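Local coordinates for hydrogenase expression/formation protein HypE (Desulfovibrio vulgaris subsp. vulgaris, PDB 2Z1U), which binds ATP and magnesium and, as a HypE-family protein, probably serves hydrogenase maturation, at residues N231-E245 with L311-A324. Sequence-based numbering, arbitrary orientation.
Sequences NEIAGQSQAVCHVLE and LGAARAGQVVMETA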
ATOM      1  N   ASN A 231     -15.214  21.481   2.184  1.00 49.35           N
ATOM      2  CA  ASN A 231     -14.409  22.451   1.419  1.00 49.77           C
ATOM      3  C   ASN A 231     -13.826  21.802   0.155  1.00 50.26           C
ATOM      4  O   ASN A 231     -13.784  22.431  -0.914  1.00 49.06           O
ATOM      5  CB  ASN A 231     -13.271  22.990   2.274  1.00 49.81           C
ATOM      6  CG  ASN A 231     -13.662  24.199   3.055  1.00 51.71           C
ATOM      7  OD1 ASN A 231     -14.040  24.099   4.220  1.00 55.33           O
ATOM      8  ND2 ASN A 231     -13.609  25.351   2.416  1.00 44.88           N
ATOM      9  N   GLU A 232     -13.389  20.540   0.287  1.00 49.85           N
ATOM     10  CA  GLU A 232     -12.871  19.780  -0.856  1.00 50.99           C
ATOM     11  C   GLU A 232     -13.951  19.644  -1.912  1.00 51.10           C
ATOM     12  O   GLU A 232     -13.732  19.961  -3.078  1.00 51.53           O
ATOM     13  CB  GLU A 232     -12.403  18.380  -0.442  1.00 51.01           C
ATOM     14  CG  GLU A 232     -11.231  18.374   0.499  1.00 51.61           C
ATOM     15  CD  GLU A 232     -10.871  16.958   0.916  1.00 52.87           C
ATOM     16  OE1 GLU A 232      -9.768  16.762   1.456  1.00 58.97           O
ATOM     17  OE2 GLU A 232     -11.660  16.043   0.653  1.00 52.20           O
ATOM     18  N   ILE A 233     -15.131  19.210  -1.483  1.00 51.41           N
ATOM     19  CA  ILE A 233     -16.240  18.980  -2.395  1.00 51.39           C
ATOM     20  C   ILE A 233     -16.691  20.312  -3.011  1.00 51.43           C
ATOM     21  O   ILE A 233     -16.825  20.419  -4.232  1.00 51.58           O
ATOM     22  CB  ILE A 233     -17.403  18.265  -1.688  1.00 51.32           C
ATOM     23  CG1 ILE A 233     -17.001  16.828  -1.297  1.00 52.77           C
ATOM     24  CG2 ILE A 233     -18.676  18.358  -2.526  1.00 50.58           C
ATOM     25  CD1 ILE A 233     -17.808  16.245  -0.118  1.00 52.80           C
ATOM     26  N   ALA A 234     -16.920  21.327  -2.183  1.00 51.15           N
ATOM     27  CA  ALA A 234     -17.260  22.649  -2.716  1.00 50.99           C
ATOM     28  C   ALA A 234     -16.244  23.130  -3.768  1.00 51.25           C
ATOM     29  O   ALA A 234     -16.637  23.648  -4.818  1.00 51.79           O
ATOM     30  CB  ALA A 234     -17.429  23.667  -1.588  1.00 50.71           C
ATOM     31  N   GLY A 235     -14.952  22.945  -3.492  1.00 50.64           N
ATOM     32  CA  GLY A 235     -13.886  23.319  -4.421  1.00 50.59           C
ATOM     33  C   GLY A 235     -13.860  22.518  -5.717  1.00 50.87           C
ATOM     34  O   GLY A 235     -13.760  23.092  -6.800  1.00 51.37           O
ATOM     35  N   GLN A 236     -13.973  21.196  -5.609  1.00 50.28           N
ATOM     36  CA  GLN A 236     -13.994  20.307  -6.778  1.00 50.16           C
ATOM     37  C   GLN A 236     -15.247  20.538  -7.611  1.00 49.72           C
ATOM     38  O   GLN A 236     -15.202  20.441  -8.829  1.00 49.69           O
ATOM     39  CB  GLN A 236     -13.945  18.832  -6.357  1.00 49.14           C
ATOM     40  CG  GLN A 236     -12.606  18.382  -5.782  1.00 49.67           C
ATOM     41  CD  GLN A 236     -12.512  16.886  -5.609  1.00 50.36           C
ATOM     42  OE1 GLN A 236     -11.811  16.217  -6.364  1.00 55.34           O
ATOM     43  NE2 GLN A 236     -13.178  16.357  -4.599  1.00 49.34           N
ATOM     44  N   SER A 237     -16.368  20.813  -6.950  1.00 50.15           N
ATOM     45  CA  SER A 237     -17.635  21.036  -7.649  1.00 50.81           C
ATOM     46  C   SER A 237     -17.850  22.504  -8.022  1.00 51.48           C
ATOM     47  O   SER A 237     -18.816  22.841  -8.700  1.00 51.32           O
ATOM     48  CB  SER A 237     -18.815  20.517  -6.825  1.00 50.41           C
ATOM     49  OG  SER A 237     -18.672  19.128  -6.561  1.00 52.29           O
ATOM     50  N   GLN A 238     -16.946  23.372  -7.578  1.00 52.33           N
ATOM     51  CA  GLN A 238     -17.078  24.823  -7.824  1.00 53.19           C
ATOM     52  C   GLN A 238     -18.454  25.353  -7.432  1.00 53.18           C
ATOM     53  O   GLN A 238     -19.145  26.010  -8.211  1.00 52.81           O
ATOM     54  CB  GLN A 238     -16.715  25.179  -9.272  1.00 53.68           C
ATOM     55  CG  GLN A 238     -15.233  24.996  -9.564  1.00 56.91           C
ATOM     56  CD  GLN A 238     -14.389  26.003  -8.807  1.00 59.88           C
ATOM     57  OE1 GLN A 238     -14.430  27.198  -9.098  1.00 61.90           O
ATOM     58  NE2 GLN A 238     -13.632  25.527  -7.824  1.00 60.84           N
ATOM     59  N   ALA A 239     -18.836  25.044  -6.200  1.00 53.12           N
ATOM     60  CA  ALA A 239     -20.121  25.444  -5.663  1.00 52.78           C
ATOM     61  C   ALA A 239     -19.896  25.867  -4.226  1.00 52.69           C
ATOM     62  O   ALA A 239     -18.771  25.875  -3.740  1.00 51.96           O
ATOM     63  CB  ALA A 239     -21.110  24.283  -5.740  1.00 52.58           C
ATOM     64  N   VAL A 240     -20.971  26.226  -3.546  1.00 53.38           N
ATOM     65  CA  VAL A 240     -20.864  26.564  -2.141  1.00 53.85           C
ATOM     66  C   VAL A 240     -21.759  25.644  -1.327  1.00 54.63           C
ATOM     67  O   VAL A 240     -22.901  25.370  -1.711  1.00 55.50           O
ATOM     68  CB  VAL A 240     -21.021  28.120  -1.866  1.00 54.23           C
ATOM     69  CG1 VAL A 240     -21.605  28.876  -3.068  1.00 53.65           C
ATOM     70  CG2 VAL A 240     -21.756  28.418  -0.577  1.00 52.27           C
ATOM     71  N   CYS A 241     -21.201  25.095  -0.251  1.00 54.37           N
ATOM     72  CA  CYS A 241     -21.967  24.239   0.640  1.00 54.69           C
ATOM     73  C   CYS A 241     -22.531  25.082   1.766  1.00 54.48           C
ATOM     74  O   CYS A 241     -21.804  25.866   2.388  1.00 55.39           O
ATOM     75  CB  CYS A 241     -21.101  23.090   1.175  1.00 54.04           C
ATOM     76  SG  CYS A 241     -20.605  21.901  -0.093  1.00 56.52           S
ATOM     77  N   HIS A 242     -23.841  24.972   1.978  1.00 54.43           N
ATOM     78  CA  HIS A 242     -24.512  25.648   3.082  1.00 54.30           C
ATOM     79  C   HIS A 242     -24.958  24.611   4.110  1.00 53.50           C
ATOM     80  O   HIS A 242     -25.667  23.675   3.782  1.00 53.58           O
ATOM     81  CB  HIS A 242     -25.703  26.480   2.581  1.00 55.13           C
ATOM     82  CG  HIS A 242     -25.299  27.759   1.911  1.00 58.33           C
ATOM     83  ND1 HIS A 242     -25.301  28.975   2.561  1.00 60.74           N
ATOM     84  CD2 HIS A 242     -24.848  28.005   0.656  1.00 60.10           C
ATOM     85  CE1 HIS A 242     -24.884  29.919   1.732  1.00 61.84           C
ATOM     86  NE2 HIS A 242     -24.601  29.357   0.571  1.00 61.26           N
ATOM     87  N   VAL A 243     -24.533  24.794   5.351  1.00 52.61           N
ATOM     88  CA  VAL A 243     -24.737  23.813   6.403  1.00 52.47           C
ATOM     89  C   VAL A 243     -25.420  24.466   7.610  1.00 51.58           C
ATOM     90  O   VAL A 243     -25.210  25.647   7.875  1.00 49.78           O
ATOM     91  CB  VAL A 243     -23.383  23.143   6.763  1.00 53.57           C
ATOM     92  CG1 VAL A 243     -23.314  22.749   8.239  1.00 55.59           C
ATOM     93  CG2 VAL A 243     -23.186  21.896   5.876  1.00 54.36           C
ATOM     94  N   LEU A 244     -26.271  23.711   8.310  1.00 50.00           N
ATOM     95  CA  LEU A 244     -26.987  24.241   9.479  1.00 49.48           C
ATOM     96  C   LEU A 244     -26.373  23.672  10.761  1.00 49.48           C
ATOM     97  O   LEU A 244     -26.433  22.446  10.991  1.00 48.89           O
ATOM     98  CB  LEU A 244     -28.481  23.888   9.399  1.00 48.99           C
ATOM     99  CG  LEU A 244     -29.427  24.519  10.436  1.00 48.88           C
ATOM    100  CD1 LEU A 244     -29.432  26.063  10.383  1.00 46.05           C
ATOM    101  CD2 LEU A 244     -30.841  23.967  10.271  1.00 49.65           C
ATOM    102  N   GLU A 245     -25.800  24.546  11.598  1.00 48.83           N
ATOM    103  CA  GLU A 245     -25.050  24.080  12.788  1.00 48.59           C
ATOM    104  C   GLU A 245     -25.846  23.104  13.670  1.00 48.08           C
ATOM    105  O   GLU A 245     -25.314  22.077  14.104  1.00 48.00           O
ATOM    106  CB  GLU A 245     -24.535  25.244  13.652  1.00 47.68           C
ATOM    107  CG  GLU A 245     -23.579  24.784  14.776  1.00 46.97           C
ATOM    108  CD  GLU A 245     -22.903  25.941  15.502  1.00 48.82           C
ATOM    109  OE1 GLU A 245     -23.521  26.993  15.644  1.00 45.37           O
ATOM    110  OE2 GLU A 245     -21.755  25.800  15.952  1.00 50.92           O
ATOM    111  N   LEU A 311     -26.931  32.611  -2.173  1.00 68.18           N
ATOM    112  CA  LEU A 311     -27.386  33.240  -0.906  1.00 68.67           C
ATOM    113  C   LEU A 311     -27.242  34.774  -0.716  1.00 68.46           C
ATOM    114  O   LEU A 311     -28.269  35.476  -0.588  1.00 68.81           O
ATOM    115  CB  LEU A 311     -27.019  32.428   0.348  1.00 68.97           C
ATOM    116  CG  LEU A 311     -28.286  31.742   0.907  1.00 69.71           C
ATOM    117  CD1 LEU A 311     -28.000  30.816   2.076  1.00 70.32           C
ATOM    118  CD2 LEU A 311     -29.388  32.768   1.292  1.00 69.97           C
ATOM    119  N   GLY A 312     -26.029  35.331  -0.682  1.00 67.93           N
ATOM    120  CA  GLY A 312     -24.762  34.637  -0.800  1.00 67.55           C
ATOM    121  C   GLY A 312     -23.625  35.630  -0.656  1.00 67.08           C
ATOM    122  O   GLY A 312     -23.548  36.359   0.338  1.00 67.68           O
ATOM    123  N   ALA A 313     -22.776  35.681  -1.682  1.00 66.38           N
ATOM    124  CA  ALA A 313     -21.485  36.398  -1.683  1.00 65.48           C
ATOM    125  C   ALA A 313     -20.340  35.412  -1.425  1.00 64.72           C
ATOM    126  O   ALA A 313     -19.185  35.674  -1.781  1.00 64.33           O
ATOM    127  CB  ALA A 313     -21.463  37.572  -0.689  1.00 65.48           C
ATOM    128  N   ALA A 314     -20.671  34.268  -0.821  1.00 63.86           N
ATOM    129  CA  ALA A 314     -19.722  33.167  -0.736  1.00 63.10           C
ATOM    130  C   ALA A 314     -19.351  32.759  -2.156  1.00 62.40           C
ATOM    131  O   ALA A 314     -20.214  32.687  -3.046  1.00 62.20           O
ATOM    132  CB  ALA A 314     -20.308  31.994   0.027  1.00 63.34           C
ATOM    133  N   ARG A 315     -18.060  32.542  -2.362  1.00 61.46           N
ATOM    134  CA  ARG A 315     -17.527  32.180  -3.665  1.00 61.64           C
ATOM    135  C   ARG A 315     -17.497  30.661  -3.843  1.00 60.77           C
ATOM    136  O   ARG A 315     -17.771  29.922  -2.896  1.00 60.57           O
ATOM    137  CB  ARG A 315     -16.110  32.725  -3.796  1.00 62.26           C
ATOM    138  CG  ARG A 315     -15.916  33.620  -4.993  1.00 65.02           C
ATOM    139  CD  ARG A 315     -16.081  35.081  -4.628  1.00 68.24           C
ATOM    140  NE  ARG A 315     -16.113  35.965  -5.798  1.00 71.38           N
ATOM    141  CZ  ARG A 315     -15.109  36.129  -6.664  1.00 72.22           C
ATOM    142  NH1 ARG A 315     -13.971  35.450  -6.532  1.00 72.68           N
ATOM    143  NH2 ARG A 315     -15.252  36.966  -7.685  1.00 72.00           N
ATOM    144  N   ALA A 316     -17.156  30.216  -5.057  1.00 59.76           N
ATOM    145  CA  ALA A 316     -16.954  28.802  -5.360  1.00 58.92           C
ATOM    146  C   ALA A 316     -15.916  28.239  -4.419  1.00 58.04           C
ATOM    147  O   ALA A 316     -14.859  28.840  -4.227  1.00 58.11           O
ATOM    148  CB  ALA A 316     -16.501  28.621  -6.805  1.00 59.07           C
ATOM    149  N   GLY A 317     -16.223  27.084  -3.829  1.00 56.94           N
ATOM    150  CA  GLY A 317     -15.309  26.438  -2.910  1.00 55.27           C
ATOM    151  C   GLY A 317     -15.503  26.754  -1.441  1.00 54.40           C
ATOM    152  O   GLY A 317     -14.839  26.161  -0.598  1.00 55.33           O
ATOM    153  N   GLN A 318     -16.415  27.667  -1.114  1.00 53.34           N
ATOM    154  CA  GLN A 318     -16.597  28.060   0.282  1.00 52.39           C
ATOM    155  C   GLN A 318     -17.697  27.276   0.990  1.00 52.03           C
ATOM    156  O   GLN A 318     -18.635  26.789   0.366  1.00 52.14           O
ATOM    157  CB  GLN A 318     -16.831  29.577   0.407  1.00 52.71           C
ATOM    158  CG  GLN A 318     -15.588  30.406   0.079  1.00 51.59           C
ATOM    159  CD  GLN A 318     -15.654  31.832   0.632  1.00 52.06           C
ATOM    160  OE1 GLN A 318     -16.592  32.581   0.360  1.00 50.74           O
ATOM    161  NE2 GLN A 318     -14.640  32.209   1.399  1.00 52.23           N
ATOM    162  N   VAL A 319     -17.562  27.149   2.304  1.00 51.33           N
ATOM    163  CA  VAL A 319     -18.521  26.409   3.108  1.00 50.16           C
ATOM    164  C   VAL A 319     -19.055  27.334   4.194  1.00 50.01           C
ATOM    165  O   VAL A 319     -18.306  27.747   5.079  1.00 49.16           O
ATOM    166  CB  VAL A 319     -17.872  25.183   3.759  1.00 50.52           C
ATOM    167  CG1 VAL A 319     -18.887  24.452   4.641  1.00 50.05           C
ATOM    168  CG2 VAL A 319     -17.317  24.230   2.683  1.00 50.39           C
ATOM    169  N   VAL A 320     -20.344  27.649   4.117  1.00 49.61           N
ATOM    170  CA  VAL A 320     -20.957  28.527   5.100  1.00 50.39           C
ATOM    171  C   VAL A 320     -22.008  27.874   5.991  1.00 49.82           C
ATOM    172  O   VAL A 320     -22.979  27.257   5.520  1.00 49.23           O
ATOM    173  CB  VAL A 320     -21.390  29.912   4.500  1.00 50.94           C
ATOM    174  CG1 VAL A 320     -21.450  29.897   2.969  1.00 52.21           C
ATOM    175  CG2 VAL A 320     -22.672  30.472   5.141  1.00 52.79           C
ATOM    176  N   MET A 321     -21.779  27.999   7.293  1.00 49.28           N
ATOM    177  CA  MET A 321     -22.637  27.381   8.286  1.00 48.80           C
ATOM    178  C   MET A 321     -23.542  28.433   8.874  1.00 48.71           C
ATOM    179  O   MET A 321     -23.057  29.465   9.396  1.00 47.88           O
ATOM    180  CB  MET A 321     -21.795  26.725   9.391  1.00 48.24           C
ATOM    181  CG  MET A 321     -22.618  25.930  10.412  1.00 49.25           C
ATOM    182  SD  MET A 321     -21.613  24.872  11.478  1.00 50.17           S
ATOM    183  CE  MET A 321     -20.797  26.064  12.537  1.00 49.77           C
ATOM    184  N   GLU A 322     -24.850  28.203   8.770  1.00 47.83           N
ATOM    185  CA  GLU A 322     -25.787  29.000   9.552  1.00 48.56           C
ATOM    186  C   GLU A 322     -25.674  28.525  10.999  1.00 47.68           C
ATOM    187  O   GLU A 322     -25.899  27.356  11.316  1.00 46.44           O
ATOM    188  CB  GLU A 322     -27.229  28.881   9.060  1.00 48.66           C
ATOM    189  CG  GLU A 322     -28.170  29.680   9.933  1.00 51.79           C
ATOM    190  CD  GLU A 322     -29.615  29.595   9.512  1.00 54.93           C
ATOM    191  OE1 GLU A 322     -29.868  29.214   8.350  1.00 57.75           O
ATOM    192  OE2 GLU A 322     -30.495  29.901  10.347  1.00 55.45           O
ATOM    193  N   THR A 323     -25.297  29.464  11.850  1.00 46.36           N
ATOM    194  CA  THR A 323     -24.937  29.235  13.234  1.00 45.93           C
ATOM    195  C   THR A 323     -26.201  29.004  14.107  1.00 45.11           C
ATOM    196  O   THR A 323     -27.294  29.417  13.719  1.00 43.63           O
ATOM    197  CB  THR A 323     -24.127  30.474  13.649  1.00 47.02           C
ATOM    198  OG1 THR A 323     -22.715  30.218  13.442  1.00 49.53           O
ATOM    199  CG2 THR A 323     -24.415  30.928  15.043  1.00 46.07           C
ATOM    200  N   ALA A 324     -26.042  28.353  15.272  1.00 45.02           N
ATOM    201  CA  ALA A 324     -27.167  28.147  16.220  1.00 45.31           C
ATOM    202  C   ALA A 324     -27.709  29.438  16.796  1.00 45.42           C
ATOM    203  O   ALA A 324     -28.842  29.493  17.291  1.00 44.10           O
ATOM    204  CB  ALA A 324     -26.736  27.229  17.352  1.00 45.88           C
TER
HETATM  205  O   HOH W   1     -12.627  24.794  -1.190  1.00 48.02           O
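A chi1 of -172° swings E245 CG away from its own N, and the extended chain beyond carries the carboxylate across the end of M321, whose chain also leaves on the side opposite its N (chi1 -174°) before bending at chi3, bringing CE within 3.6 Å of E245 OE2. The two residues lie at the C-terminal end of a parallel strand pair, 240-244 with 319-322, inside the mixed sheet of the AIR synthase-related C-terminal domain; strand 300-306 flanks the pair beside 240-244 and strand 328-330 beside 319-322. Backbone bonds pass back and forth from C241 N to Q318 O, V320 N to C241 O, V243 N to V320 O, E322 N to V243 O and E245 N to E322 O. On one face of the sheet C241, V243, V319 and M321 pack, with L230 of helix 225-237 against V243 and V319. On the other, V320 CG1 makes a CH-pi contact 4.0 Å from the centroid of the H242 ring, 25° off its normal, while L311 CD1 approaches the same ring obliquely; L244 CD1 lies against the E322 carboxylate, 3.6 Å from its CD. At the N-terminal end of the pair a Schellman motif with Q238 at positive phi closes the helix, and the type II turn R315-Q318 docks there: G317 N donates to A239 O (2.8 Å), G317 CA packs 3.5 Å from A234 C, and a water bridges G317 O and N231 O. At the C-terminal end, E245 OE1 accepts the A324 N-H at 2.9 Å on its anti lone pair, the one turned away from OE2.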